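Local coordinates for protein 401aa long hypothetical glucose-1-phosphate thymidylyltransferase (Sulfolobus tokodaii, PDB 2GGO) that probably transfers nucleotidyl groups from nucleoside triphosphates to sugar 1-phosphates and, as a bifunctional enzyme, takes part in making UDP-N-acetylglucosamine and UDP-N-acetylgalactosamine, at residues A[22-27]-A[32-37]; A[42-47]-A[106-111]; A[120-125]-A[204-209]; A[159-164]-A[182-187]. All blocks are in the same frame, centred on the assembly; numbering follows the deposited sequence.

Interaction 1: residues A[22-27]-A[32-37]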
loop_
_atom_site.group_PDB
_atom_site.type_symbol
_atom_site.label_atom_id
_atom_site.label_comp_id
_atom_site.label_asym_id
_atom_site.label_seq_id
_atom_site.Cartn_x
_atom_site.Cartn_y
_atom_site.Cartn_z
ATOM N N PRO A 22 -10.168 -3.364 -0.666
ATOM C CA PRO A 22 -9.101 -4.296 -1.104
ATOM C C PRO A 22 -7.792 -3.569 -1.130
ATOM O O PRO A 22 -7.799 -2.366 -1.331
ATOM C CB PRO A 22 -9.527 -4.718 -2.539
ATOM C CG PRO A 22 -10.929 -4.225 -2.711
ATOM C CD PRO A 22 -11.133 -3.081 -1.740
ATOM N N LYS A 23 -6.664 -4.227 -0.891
ATOM C CA LYS A 23 -5.411 -3.428 -0.887
ATOM C C LYS A 23 -5.132 -2.594 -2.117
ATOM O O LYS A 23 -4.375 -1.634 -2.036
ATOM C CB LYS A 23 -4.168 -4.249 -0.601
ATOM C CG LYS A 23 -4.407 -5.727 -0.692
ATOM C CD LYS A 23 -3.342 -6.386 -1.581
ATOM C CE LYS A 23 -3.769 -7.826 -1.964
ATOM N NZ LYS A 23 -2.598 -8.771 -2.020
ATOM N N ALA A 24 -5.720 -2.974 -3.257
ATOM C CA ALA A 24 -5.479 -2.274 -4.527
ATOM C C ALA A 24 -5.971 -0.862 -4.411
ATOM O O ALA A 24 -5.557 0.018 -5.169
ATOM C CB ALA A 24 -6.231 -2.996 -5.652
ATOM N N PHE A 25 -6.859 -0.632 -3.447
ATOM C CA PHE A 25 -7.454 0.712 -3.260
ATOM C C PHE A 25 -6.847 1.570 -2.127
ATOM O O PHE A 25 -7.336 2.622 -1.848
ATOM C CB PHE A 25 -8.975 0.614 -3.171
ATOM C CG PHE A 25 -9.596 0.219 -4.460
ATOM C CD1 PHE A 25 -9.809 1.183 -5.459
ATOM C CD2 PHE A 25 -9.909 -1.103 -4.712
ATOM C CE1 PHE A 25 -10.341 0.821 -6.682
ATOM C CE2 PHE A 25 -10.431 -1.479 -5.936
ATOM C CZ PHE A 25 -10.654 -0.510 -6.922
ATOM N N VAL A 26 -5.794 1.092 -1.498
ATOM C CA VAL A 26 -5.009 1.881 -0.536
ATOM C C VAL A 26 -4.620 3.185 -1.233
ATOM O O VAL A 26 -4.069 3.114 -2.351
ATOM C CB VAL A 26 -3.750 1.106 -0.099
ATOM C CG1 VAL A 26 -2.695 2.018 0.523
ATOM C CG2 VAL A 26 -4.098 0.052 0.894
ATOM N N PRO A 27 -4.898 4.376 -0.594
ATOM C CA PRO A 27 -4.522 5.608 -1.255
ATOM C C PRO A 27 -3.042 5.982 -1.079
ATOM O O PRO A 27 -2.381 5.697 -0.052
ATOM C CB PRO A 27 -5.463 6.656 -0.640
ATOM C CG PRO A 27 -5.784 6.166 0.673
ATOM C CD PRO A 27 -5.528 4.669 0.718
ATOM N N PRO A 32 -6.036 5.758 -5.390
ATOM C CA PRO A 32 -5.685 4.404 -4.981
ATOM C C PRO A 32 -4.455 3.857 -5.744
ATOM O O PRO A 32 -4.166 4.267 -6.876
ATOM C CB PRO A 32 -6.960 3.626 -5.267
ATOM C CG PRO A 32 -7.582 4.347 -6.374
ATOM C CD PRO A 32 -7.354 5.801 -6.048
ATOM N N LEU A 33 -3.729 2.960 -5.097
ATOM C CA LEU A 33 -2.638 2.253 -5.707
ATOM C C LEU A 33 -2.967 1.772 -7.142
ATOM O O LEU A 33 -2.173 1.987 -8.062
ATOM C CB LEU A 33 -2.260 1.052 -4.840
ATOM C CG LEU A 33 -1.116 0.169 -5.366
ATOM C CD1 LEU A 33 0.165 0.874 -5.450
ATOM C CD2 LEU A 33 -0.972 -0.996 -4.442
ATOM N N ILE A 34 -4.106 1.103 -7.331
ATOM C CA ILE A 34 -4.374 0.432 -8.586
ATOM C C ILE A 34 -4.520 1.436 -9.734
ATOM O O ILE A 34 -4.289 1.138 -10.902
ATOM C CB ILE A 34 -5.599 -0.493 -8.493
ATOM C CG1 ILE A 34 -5.557 -1.428 -9.707
ATOM C CG2 ILE A 34 -6.918 0.380 -8.365
ATOM C CD1 ILE A 34 -6.583 -2.458 -9.776
ATOM N N GLU A 35 -4.875 2.652 -9.378
ATOM C CA GLU A 35 -5.000 3.729 -10.330
ATOM C C GLU A 35 -3.671 4.208 -10.900
ATOM O O GLU A 35 -3.616 4.670 -12.054
ATOM C CB GLU A 35 -5.721 4.832 -9.604
ATOM C CG GLU A 35 -5.936 6.094 -10.340
ATOM C CD GLU A 35 -7.388 6.587 -10.168
ATOM O OE1 GLU A 35 -8.256 5.710 -9.842
ATOM O OE2 GLU A 35 -7.646 7.829 -10.370
ATOM N N TYR A 36 -2.624 4.187 -10.071
ATOM C CA TYR A 36 -1.234 4.329 -10.517
ATOM C C TYR A 36 -0.793 3.154 -11.426
ATOM O O TYR A 36 -0.191 3.373 -12.440
ATOM C CB TYR A 36 -0.247 4.408 -9.331
ATOM C CG TYR A 36 -0.363 5.646 -8.487
ATOM C CD1 TYR A 36 -1.149 5.657 -7.334
ATOM C CD2 TYR A 36 0.306 6.807 -8.836
ATOM C CE1 TYR A 36 -1.255 6.811 -6.548
ATOM C CE2 TYR A 36 0.234 7.943 -8.053
ATOM C CZ TYR A 36 -0.555 7.951 -6.917
ATOM O OH TYR A 36 -0.655 9.105 -6.162
ATOM N N GLN A 37 -1.074 1.918 -11.066
ATOM C CA GLN A 37 -0.674 0.829 -11.930
ATOM C C GLN A 37 -1.302 0.982 -13.300
ATOM O O GLN A 37 -0.615 0.973 -14.304
ATOM C CB GLN A 37 -1.039 -0.491 -11.296
ATOM C CG GLN A 37 -0.458 -0.573 -9.925
ATOM C CD GLN A 37 -0.726 -1.896 -9.290
ATOM O OE1 GLN A 37 -1.831 -2.455 -9.422
ATOM N NE2 GLN A 37 0.283 -2.442 -8.622
#
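Two backbone carbonyls of segment 22-27, those of A24 and V26, receive the first amides of helix 33-43. I34 N reaches A24 O at 2.8 Å, and L33 N reaches V26 O at 2.8 Å. A third approach is softer: P32 CA directs its hydrogen at V26 O from 3.3 Å. Amides in the first turn of a helix have no acceptor in a preceding turn, and here A24 of the 3-10 turn 23-25 and V26 just after it supply one each.

Beside this polar seam the side chains interlock. I34 places CG1 anti to its backbone N (chi1 -164°), which leaves CG2 directed at F25; this methyl lies over one face of the ring, 4.2 Å from the centroid and 25° off the normal, a CH-pi contact. P32 CB meets the same ring obliquely, 3.8 Å from F25 CD1, while the CB atoms of A24 and I34 touch. With an alanine in place of F25, I34 CG2 would probably lose the aromatic surface it rests on and P32 a packing neighbour.

P27 and P32 form an antiparallel non-hydrogen-bonded pair at the base of a tight hairpin, so the contact spans the route from 3-10 turn through hairpin to helix in the nucleotidyltransferase domain. The Pro-Lys pair at P22 and K23 fits the signature of sugar nucleotidyltransferases, and K23 lies close to G9, which probably binds the nucleoside triphosphate. Farther out, F61 of helix 58-64 meets the F25 ring edge-to-face, and R21 NH1 bonds to F25 O.

Interaction 2: residues A[42-47]-A[106-111]; sequences RKCGIR and KEICNI
C44 and C109 are joined by a disulfide that ties the C-terminal end of helix 33-43 to the short helix 106-111, both in the nucleotidyltransferase domain with its GT-A type fold. The covalent part is regular. C44 SG and C109 SG are 2.1 Å apart, with a chi3 of -88° that gives the bridge left-handed twist, and both sulfurs stand beside their own backbone N. The crosslink joins residues far apart in sequence, and the CA atoms of C44 and C109 are 4.8 Å apart.

Nonpolar packing adds to the link: I108, one residue before C109, brings its CG2 branch against C44 SG, at 3.8 Å. The remainder of I108 faces the central sheet, against L94 and I160, where I46 also reaches L94; the disulfide thus lies outward of this buried layer.

No hydrogen bond crosses between the two segments. G45 ends helix 33-43 in a Schellman motif, with the positive phi that glycine adopts readily; a side chain there would press against the carbonyl O of C44. Within this turn, G45 N bonds back to R42 O at 3.1 Å.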
loop_
_atom_site.group_PDB
_atom_site.type_symbol
_atom_site.label_atom_id
_atom_site.label_comp_id
_atom_site.label_asym_id
_atom_site.label_seq_id
_atom_site.Cartn_x
_atom_site.Cartn_y
_atom_site.Cartn_z
ATOM N N ARG A 42 -1.158 2.258 -19.132
ATOM C CA ARG A 42 -1.637 3.043 -20.257
ATOM C C ARG A 42 -0.608 3.993 -20.783
ATOM O O ARG A 42 -0.619 4.314 -21.975
ATOM C CB ARG A 42 -2.889 3.815 -19.868
ATOM C CG ARG A 42 -4.075 2.921 -19.731
ATOM C CD ARG A 42 -5.204 3.720 -19.161
ATOM N NE ARG A 42 -6.392 2.896 -18.919
ATOM C CZ ARG A 42 -7.434 3.310 -18.205
ATOM N NH1 ARG A 42 -7.411 4.504 -17.617
ATOM N NH2 ARG A 42 -8.495 2.533 -18.040
ATOM N N LYS A 43 0.290 4.480 -19.936
ATOM C CA LYS A 43 1.396 5.273 -20.477
ATOM C C LYS A 43 2.310 4.429 -21.358
ATOM O O LYS A 43 3.043 4.961 -22.174
ATOM C CB LYS A 43 2.247 5.890 -19.387
ATOM C CG LYS A 43 1.643 7.105 -18.737
ATOM C CD LYS A 43 2.263 7.326 -17.355
ATOM C CE LYS A 43 3.480 8.255 -17.401
ATOM N NZ LYS A 43 4.051 8.470 -16.001
ATOM N N CYS A 44 2.309 3.112 -21.160
ATOM C CA CYS A 44 3.133 2.201 -21.990
ATOM C C CYS A 44 2.410 1.740 -23.250
ATOM O O CYS A 44 2.979 0.991 -24.006
ATOM C CB CYS A 44 3.636 0.986 -21.174
ATOM S SG CYS A 44 4.985 1.536 -20.022
ATOM N N GLY A 45 1.168 2.192 -23.457
ATOM C CA GLY A 45 0.352 1.714 -24.548
ATOM C C GLY A 45 -0.415 0.433 -24.291
ATOM O O GLY A 45 -0.839 -0.271 -25.255
ATOM N N ILE A 46 -0.604 0.089 -23.009
ATOM C CA ILE A 46 -1.357 -1.115 -22.676
ATOM C C ILE A 46 -2.719 -0.661 -22.217
ATOM O O ILE A 46 -2.817 0.178 -21.290
ATOM C CB ILE A 46 -0.686 -1.961 -21.583
ATOM C CG1 ILE A 46 0.678 -2.398 -22.043
ATOM C CG2 ILE A 46 -1.540 -3.225 -21.264
ATOM C CD1 ILE A 46 1.339 -3.343 -21.103
ATOM N N ARG A 47 -3.755 -1.191 -22.867
ATOM C CA ARG A 47 -5.136 -0.729 -22.637
ATOM C C ARG A 47 -6.047 -1.851 -22.226
ATOM O O ARG A 47 -7.052 -1.658 -21.508
ATOM C CB ARG A 47 -5.692 -0.137 -23.900
ATOM C CG ARG A 47 -4.893 0.994 -24.425
ATOM C CD ARG A 47 -4.874 2.198 -23.561
ATOM N NE ARG A 47 -6.202 2.708 -23.282
ATOM C CZ ARG A 47 -6.442 3.946 -22.854
ATOM N NH1 ARG A 47 -5.448 4.843 -22.730
ATOM N NH2 ARG A 47 -7.698 4.309 -22.580
ATOM N N LYS A 106 8.971 3.172 -17.231
ATOM C CA LYS A 106 10.027 3.047 -18.228
ATOM C C LYS A 106 10.493 1.619 -18.403
ATOM O O LYS A 106 10.924 1.238 -19.471
ATOM C CB LYS A 106 11.210 3.947 -17.883
ATOM C CG LYS A 106 10.816 5.406 -17.694
ATOM C CD LYS A 106 12.019 6.338 -17.787
ATOM C CE LYS A 106 11.634 7.765 -17.376
ATOM N NZ LYS A 106 12.826 8.658 -17.205
ATOM N N GLU A 107 10.376 0.815 -17.366
ATOM C CA GLU A 107 10.815 -0.562 -17.460
ATOM C C GLU A 107 9.765 -1.424 -18.113
ATOM O O GLU A 107 10.089 -2.394 -18.783
ATOM C CB GLU A 107 11.105 -1.106 -16.064
ATOM C CG GLU A 107 11.794 -0.116 -15.156
ATOM C CD GLU A 107 13.274 0.015 -15.469
ATOM O OE1 GLU A 107 13.764 -0.720 -16.388
ATOM O OE2 GLU A 107 13.936 0.856 -14.796
ATOM N N ILE A 108 8.500 -1.077 -17.896
ATOM C CA ILE A 108 7.402 -1.821 -18.480
ATOM C C ILE A 108 7.366 -1.555 -19.976
ATOM O O ILE A 108 7.311 -2.480 -20.760
ATOM C CB ILE A 108 6.061 -1.469 -17.831
ATOM C CG1 ILE A 108 6.004 -2.044 -16.417
ATOM C CG2 ILE A 108 4.906 -2.011 -18.659
ATOM C CD1 ILE A 108 4.910 -1.468 -15.600
ATOM N N CYS A 109 7.421 -0.294 -20.373
ATOM C CA CYS A 109 7.429 0.036 -21.784
ATOM C C CYS A 109 8.546 -0.723 -22.521
ATOM O O CYS A 109 8.467 -1.042 -23.709
ATOM C CB CYS A 109 7.614 1.529 -21.950
ATOM S SG CYS A 109 6.356 2.600 -21.219
ATOM N N ASN A 110 9.578 -1.030 -21.784
ATOM C CA ASN A 110 10.750 -1.595 -22.343
ATOM C C ASN A 110 10.568 -3.114 -22.499
ATOM O O ASN A 110 10.810 -3.691 -23.579
ATOM C CB ASN A 110 11.855 -1.213 -21.381
ATOM C CG ASN A 110 13.214 -1.558 -21.874
ATOM O OD1 ASN A 110 14.126 -0.716 -21.835
ATOM N ND2 ASN A 110 13.390 -2.808 -22.327
ATOM N N ILE A 111 10.092 -3.749 -21.425
ATOM C CA ILE A 111 9.808 -5.195 -21.376
ATOM C C ILE A 111 8.811 -5.688 -22.451
ATOM O O ILE A 111 8.956 -6.774 -22.991
ATOM C CB ILE A 111 9.390 -5.642 -19.913
ATOM C CG1 ILE A 111 9.621 -7.126 -19.698
ATOM C CG2 ILE A 111 7.937 -5.341 -19.597
ATOM C CD1 ILE A 111 9.488 -7.563 -18.223
#

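Interaction 3: residues A[120-125]-A[204-209]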
loop_
_atom_site.group_PDB
_atom_site.type_symbol
_atom_site.label_atom_id
_atom_site.label_comp_id
_atom_site.label_asym_id
_atom_site.label_seq_id
_atom_site.Cartn_x
_atom_site.Cartn_y
_atom_site.Cartn_z
ATOM N N ILE A 120 11.416 -8.353 -14.275
ATOM C CA ILE A 120 12.085 -7.193 -13.668
ATOM C C ILE A 120 12.634 -7.561 -12.296
ATOM O O ILE A 120 12.013 -8.300 -11.543
ATOM C CB ILE A 120 11.206 -5.920 -13.691
ATOM C CG1 ILE A 120 11.019 -5.497 -15.156
ATOM C CG2 ILE A 120 11.852 -4.778 -12.900
ATOM C CD1 ILE A 120 9.966 -4.452 -15.414
ATOM N N GLY A 121 13.840 -7.085 -12.026
ATOM C CA GLY A 121 14.510 -7.297 -10.764
ATOM C C GLY A 121 14.962 -5.968 -10.216
ATOM O O GLY A 121 15.393 -5.073 -10.953
ATOM N N VAL A 122 14.840 -5.836 -8.909
ATOM C CA VAL A 122 15.150 -4.597 -8.233
ATOM C C VAL A 122 16.134 -4.921 -7.108
ATOM O O VAL A 122 16.071 -5.999 -6.500
ATOM C CB VAL A 122 13.839 -3.889 -7.712
ATOM C CG1 VAL A 122 13.047 -4.784 -6.772
ATOM C CG2 VAL A 122 14.143 -2.543 -7.064
ATOM N N LYS A 123 17.065 -4.004 -6.864
ATOM C CA LYS A 123 18.012 -4.175 -5.769
ATOM C C LYS A 123 17.486 -3.588 -4.442
ATOM O O LYS A 123 17.301 -2.364 -4.297
ATOM C CB LYS A 123 19.399 -3.648 -6.144
ATOM C CG LYS A 123 20.156 -4.506 -7.180
ATOM C CD LYS A 123 21.619 -4.093 -7.213
ATOM C CE LYS A 123 22.169 -4.017 -8.626
ATOM N NZ LYS A 123 22.864 -2.688 -8.850
ATOM N N VAL A 124 17.215 -4.504 -3.503
ATOM C CA VAL A 124 16.817 -4.177 -2.124
ATOM C C VAL A 124 17.951 -4.468 -1.141
ATOM O O VAL A 124 18.680 -5.461 -1.295
ATOM C CB VAL A 124 15.528 -4.929 -1.649
ATOM C CG1 VAL A 124 14.339 -4.559 -2.516
ATOM C CG2 VAL A 124 15.728 -6.430 -1.596
ATOM N N SER A 125 18.088 -3.599 -0.135
ATOM C CA SER A 125 19.118 -3.750 0.900
ATOM C C SER A 125 18.632 -4.618 2.059
ATOM O O SER A 125 18.930 -4.326 3.217
ATOM C CB SER A 125 19.583 -2.382 1.401
ATOM O OG SER A 125 18.504 -1.682 1.981
ATOM N N GLY A 204 14.446 3.171 -10.771
ATOM C CA GLY A 204 13.818 4.044 -9.751
ATOM C C GLY A 204 13.322 3.422 -8.423
ATOM O O GLY A 204 13.939 2.509 -7.846
ATOM N N TYR A 205 12.176 3.914 -7.949
ATOM C CA TYR A 205 11.548 3.475 -6.680
ATOM C C TYR A 205 10.527 2.316 -6.818
ATOM O O TYR A 205 9.637 2.336 -7.662
ATOM C CB TYR A 205 10.936 4.706 -5.982
ATOM C CG TYR A 205 10.272 4.486 -4.619
ATOM C CD1 TYR A 205 11.033 4.437 -3.441
ATOM C CD2 TYR A 205 8.866 4.387 -4.503
ATOM C CE1 TYR A 205 10.412 4.264 -2.191
ATOM C CE2 TYR A 205 8.243 4.218 -3.247
ATOM C CZ TYR A 205 9.024 4.163 -2.110
ATOM O OH TYR A 205 8.428 3.980 -0.882
ATOM N N TRP A 206 10.713 1.319 -5.964
ATOM C CA TRP A 206 9.882 0.148 -5.829
ATOM C C TRP A 206 9.534 -0.046 -4.322
ATOM O O TRP A 206 10.363 0.176 -3.452
ATOM C CB TRP A 206 10.664 -1.060 -6.336
ATOM C CG TRP A 206 9.896 -2.385 -6.396
ATOM C CD1 TRP A 206 9.083 -2.812 -7.407
ATOM C CD2 TRP A 206 9.895 -3.445 -5.415
ATOM N NE1 TRP A 206 8.578 -4.068 -7.123
ATOM C CE2 TRP A 206 9.057 -4.472 -5.906
ATOM C CE3 TRP A 206 10.517 -3.620 -4.163
ATOM C CZ2 TRP A 206 8.814 -5.654 -5.189
ATOM C CZ3 TRP A 206 10.280 -4.805 -3.456
ATOM C CH2 TRP A 206 9.429 -5.792 -3.965
ATOM N N MET A 207 8.325 -0.507 -4.025
ATOM C CA MET A 207 7.949 -0.862 -2.665
ATOM C C MET A 207 6.830 -1.872 -2.798
ATOM O O MET A 207 5.869 -1.606 -3.474
ATOM C CB MET A 207 7.435 0.406 -1.956
ATOM C CG MET A 207 6.904 0.225 -0.488
ATOM S SD MET A 207 8.161 -0.376 0.656
ATOM C CE MET A 207 9.145 1.122 0.876
ATOM N N ASP A 208 6.916 -3.047 -2.197
ATOM C CA ASP A 208 5.660 -3.776 -2.070
ATOM C C ASP A 208 4.955 -3.289 -0.812
ATOM O O ASP A 208 5.569 -3.114 0.250
ATOM C CB ASP A 208 5.799 -5.298 -2.104
ATOM C CG ASP A 208 6.378 -5.837 -0.862
ATOM O OD1 ASP A 208 7.225 -5.113 -0.293
ATOM O OD2 ASP A 208 6.006 -6.968 -0.471
ATOM N N ILE A 209 3.671 -3.012 -0.931
ATOM C CA ILE A 209 2.974 -2.481 0.201
ATOM C C ILE A 209 2.498 -3.715 0.928
ATOM O O ILE A 209 1.395 -4.166 0.744
ATOM C CB ILE A 209 1.874 -1.565 -0.254
ATOM C CG1 ILE A 209 2.482 -0.366 -0.968
ATOM C CG2 ILE A 209 1.052 -1.081 0.931
ATOM C CD1 ILE A 209 1.432 0.384 -1.716
#
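V122 turns CG1 into the position between its backbone N and carbonyl carbon (chi1 58°), while W206 swings its indole out anti to its own N (chi1 -174°), and the two groups meet at about a right angle. The contact bridges two sheets of the nucleotidyltransferase domain: V122 belongs to strand 117-123 of the seven-stranded mixed sheet, W206 to strand 206-208, which pairs with 100-102 in a separate two-stranded one. No backbone bond links the segments; the CA atoms of V122 and W206 are 7.5 Å apart, and side chains alone fill the distance.

The valine methyl acts as a CH-pi partner. V122 CG1 sits over the six-membered ring of W206, 4.0 Å from its centroid and 23° off the normal, displaced toward the CD2-CE3 bond, with W206 CD2 the nearest ring atom at 3.7 Å. The other branch, V122 CG2, lies 3.9 Å from W206 CB, so the valine grips both the ring and its stem. V124 CG1 adds a looser, oblique touch on CZ3.

I156 of strand 155-164 packs on V122, V124 and W206 alike. The indole is fixed in rotation by W206 NE1, hydrogen-bonded to the carbonyl O of A158, only a residue beyond N157, which probably binds N-acetylglucosamine 1-phosphate. On the face of the indole opposite V122, D208 N lies 4.0 Å above the ring plane.

Interaction 4: residues A[159-164]-A[182-187]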
loop_
_atom_site.group_PDB
_atom_site.type_symbol
_atom_site.label_atom_id
_atom_site.label_comp_id
_atom_site.label_asym_id
_atom_site.label_seq_id
_atom_site.Cartn_x
_atom_site.Cartn_y
_atom_site.Cartn_z
ATOM N N GLY A 159 8.386 -8.523 -9.170
ATOM C CA GLY A 159 6.992 -8.895 -9.460
ATOM C C GLY A 159 6.318 -8.248 -10.666
ATOM O O GLY A 159 5.090 -8.113 -10.680
ATOM N N ILE A 160 7.118 -7.831 -11.655
ATOM C CA ILE A 160 6.653 -7.383 -12.993
ATOM C C ILE A 160 7.126 -8.343 -14.117
ATOM O O ILE A 160 8.307 -8.433 -14.433
ATOM C CB ILE A 160 7.142 -5.954 -13.319
ATOM C CG1 ILE A 160 6.603 -4.963 -12.286
ATOM C CG2 ILE A 160 6.731 -5.538 -14.758
ATOM C CD1 ILE A 160 7.400 -3.708 -12.187
ATOM N N TYR A 161 6.192 -9.086 -14.688
ATOM C CA TYR A 161 6.516 -10.134 -15.641
ATOM C C TYR A 161 6.005 -9.806 -17.022
ATOM O O TYR A 161 4.946 -9.217 -17.162
ATOM C CB TYR A 161 5.834 -11.436 -15.227
ATOM C CG TYR A 161 6.180 -11.924 -13.854
ATOM C CD1 TYR A 161 5.258 -12.649 -13.113
ATOM C CD2 TYR A 161 7.428 -11.660 -13.279
ATOM C CE1 TYR A 161 5.572 -13.125 -11.827
ATOM C CE2 TYR A 161 7.756 -12.118 -11.989
ATOM C CZ TYR A 161 6.831 -12.871 -11.274
ATOM O OH TYR A 161 7.139 -13.348 -9.999
ATOM N N LYS A 162 6.744 -10.223 -18.038
ATOM C CA LYS A 162 6.236 -10.260 -19.413
ATOM C C LYS A 162 6.440 -11.709 -19.875
ATOM O O LYS A 162 7.569 -12.145 -20.156
ATOM C CB LYS A 162 7.008 -9.279 -20.310
ATOM C CG LYS A 162 6.315 -8.795 -21.552
ATOM C CD LYS A 162 6.190 -9.856 -22.641
ATOM C CE LYS A 162 7.547 -10.275 -23.211
ATOM N NZ LYS A 162 7.509 -11.259 -24.356
ATOM N N LEU A 163 5.338 -12.451 -19.921
ATOM C CA LEU A 163 5.390 -13.892 -20.106
ATOM C C LEU A 163 4.601 -14.270 -21.336
ATOM O O LEU A 163 3.546 -13.676 -21.628
ATOM C CB LEU A 163 4.847 -14.640 -18.875
ATOM C CG LEU A 163 5.479 -14.386 -17.494
ATOM C CD1 LEU A 163 4.673 -15.053 -16.426
ATOM C CD2 LEU A 163 6.930 -14.817 -17.405
ATOM N N ASN A 164 5.150 -15.237 -22.070
ATOM C CA ASN A 164 4.467 -15.821 -23.226
ATOM C C ASN A 164 3.653 -17.063 -22.836
ATOM O O ASN A 164 3.888 -17.659 -21.780
ATOM C CB ASN A 164 5.474 -16.124 -24.324
ATOM C CG ASN A 164 6.486 -15.020 -24.490
ATOM O OD1 ASN A 164 6.134 -13.858 -24.679
ATOM N ND2 ASN A 164 7.755 -15.376 -24.409
ATOM N N LEU A 182 -0.336 -22.319 -5.023
ATOM C CA LEU A 182 0.170 -22.518 -6.380
ATOM C C LEU A 182 0.886 -21.235 -6.785
ATOM O O LEU A 182 0.260 -20.196 -6.998
ATOM C CB LEU A 182 -0.946 -22.895 -7.369
ATOM C CG LEU A 182 -0.722 -22.900 -8.903
ATOM C CD1 LEU A 182 0.688 -23.341 -9.389
ATOM C CD2 LEU A 182 -1.820 -23.717 -9.595
ATOM N N GLU A 183 2.211 -21.317 -6.859
ATOM C CA GLU A 183 3.044 -20.136 -7.062
ATOM C C GLU A 183 3.432 -19.943 -8.516
ATOM O O GLU A 183 3.457 -20.892 -9.306
ATOM C CB GLU A 183 4.292 -20.215 -6.185
ATOM C CG GLU A 183 3.999 -20.049 -4.708
ATOM C CD GLU A 183 4.989 -20.793 -3.830
ATOM O OE1 GLU A 183 6.100 -20.260 -3.582
ATOM O OE2 GLU A 183 4.646 -21.910 -3.379
ATOM N N LEU A 184 3.727 -18.701 -8.869
ATOM C CA LEU A 184 4.185 -18.418 -10.203
ATOM C C LEU A 184 5.648 -18.801 -10.308
ATOM O O LEU A 184 6.005 -19.650 -11.119
ATOM C CB LEU A 184 3.955 -16.953 -10.576
ATOM C CG LEU A 184 3.920 -16.566 -12.061
ATOM C CD1 LEU A 184 3.423 -17.682 -12.975
ATOM C CD2 LEU A 184 3.061 -15.339 -12.230
ATOM N N THR A 185 6.480 -18.211 -9.457
ATOM C CA THR A 185 7.932 -18.414 -9.508
ATOM C C THR A 185 8.398 -19.860 -9.769
ATOM O O THR A 185 9.407 -20.069 -10.441
ATOM C CB THR A 185 8.628 -17.860 -8.243
ATOM O OG1 THR A 185 7.889 -18.240 -7.076
ATOM C CG2 THR A 185 8.706 -16.349 -8.304
ATOM N N ASP A 186 7.663 -20.843 -9.244
ATOM C CA ASP A 186 7.969 -22.264 -9.447
ATOM C C ASP A 186 7.997 -22.603 -10.918
ATOM O O ASP A 186 8.965 -23.193 -11.405
ATOM C CB ASP A 186 6.915 -23.138 -8.774
ATOM C CG ASP A 186 7.082 -23.215 -7.268
ATOM O OD1 ASP A 186 8.200 -22.938 -6.768
ATOM O OD2 ASP A 186 6.082 -23.560 -6.590
ATOM N N ALA A 187 6.913 -22.225 -11.599
ATOM C CA ALA A 187 6.724 -22.430 -13.034
ATOM C C ALA A 187 7.747 -21.664 -13.874
ATOM O O ALA A 187 8.223 -22.163 -14.893
ATOM C CB ALA A 187 5.306 -22.046 -13.434
#
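Y161 presents the edge of its ring to L184: the leucine's CD2 lies near the ring plane, 3.4 Å from Y161 CE1 and 3.6 Å from Y161 CD1, a tight fit. Two torsions make this possible. The tyrosine sets CG beside its backbone N and opposite the carbonyl carbon (chi1 -58°), and its chi2 of 149°, well away from perpendicular, turns the CD1-CE1 side toward segment 182-187. L184, whose CG lies beside its carbonyl carbon, answers with a chi2 of 29°, away from the usual staggered values, as though its methyls were adjusted to the space beside the tyrosine. The two side chains run past each other in opposite directions.

Beyond the ring, T185 brings CG2 alongside the phenol oxygen, 3.8 Å from Y161 OH. The threonine keeps OG1 between its backbone N and carbonyl carbon, which leaves the methyl rather than the hydroxyl to meet the tyrosine. Y161 OH has its polar partner elsewhere, in a hydrogen bond with N157 ND2.

The contact is one of strand against helix in the GT-A type domain: strand 155-164, between 92-97 and 117-123 in the mixed sheet, meets the start of helix 184-194. L184 N is hydrogen-bonded to T80 OG1, so this packing lies beside two residues, T80 and N157, that probably bind N-acetylglucosamine 1-phosphate. A phenylalanine here would remove the hydroxyl and is likely to leave N157 ND2 without this partner and T185 CG2 without its neighbour.

Overall arrangement
All four contacts lie in the nucleotidyltransferase domain, their centres 17 to 21 Å apart, and show how one domain gathers distant parts of a chain. Interactions 1 and 2 share helix 33-43, one at its start and the other past its end, and come first along the sequence. Interaction 4 then falls between the two segments of interaction 3. Strands 117-123 and 155-164 are neighbours in the mixed sheet, linking interactions 3 and 4, and helix 106-111 of interaction 2 packs I108 and I111 on them. L33 touches I209, joining interaction 1 to interaction 3. Interactions 1, 3 and 4 approach probable substrate-binding residues; the disulfide lies farther out.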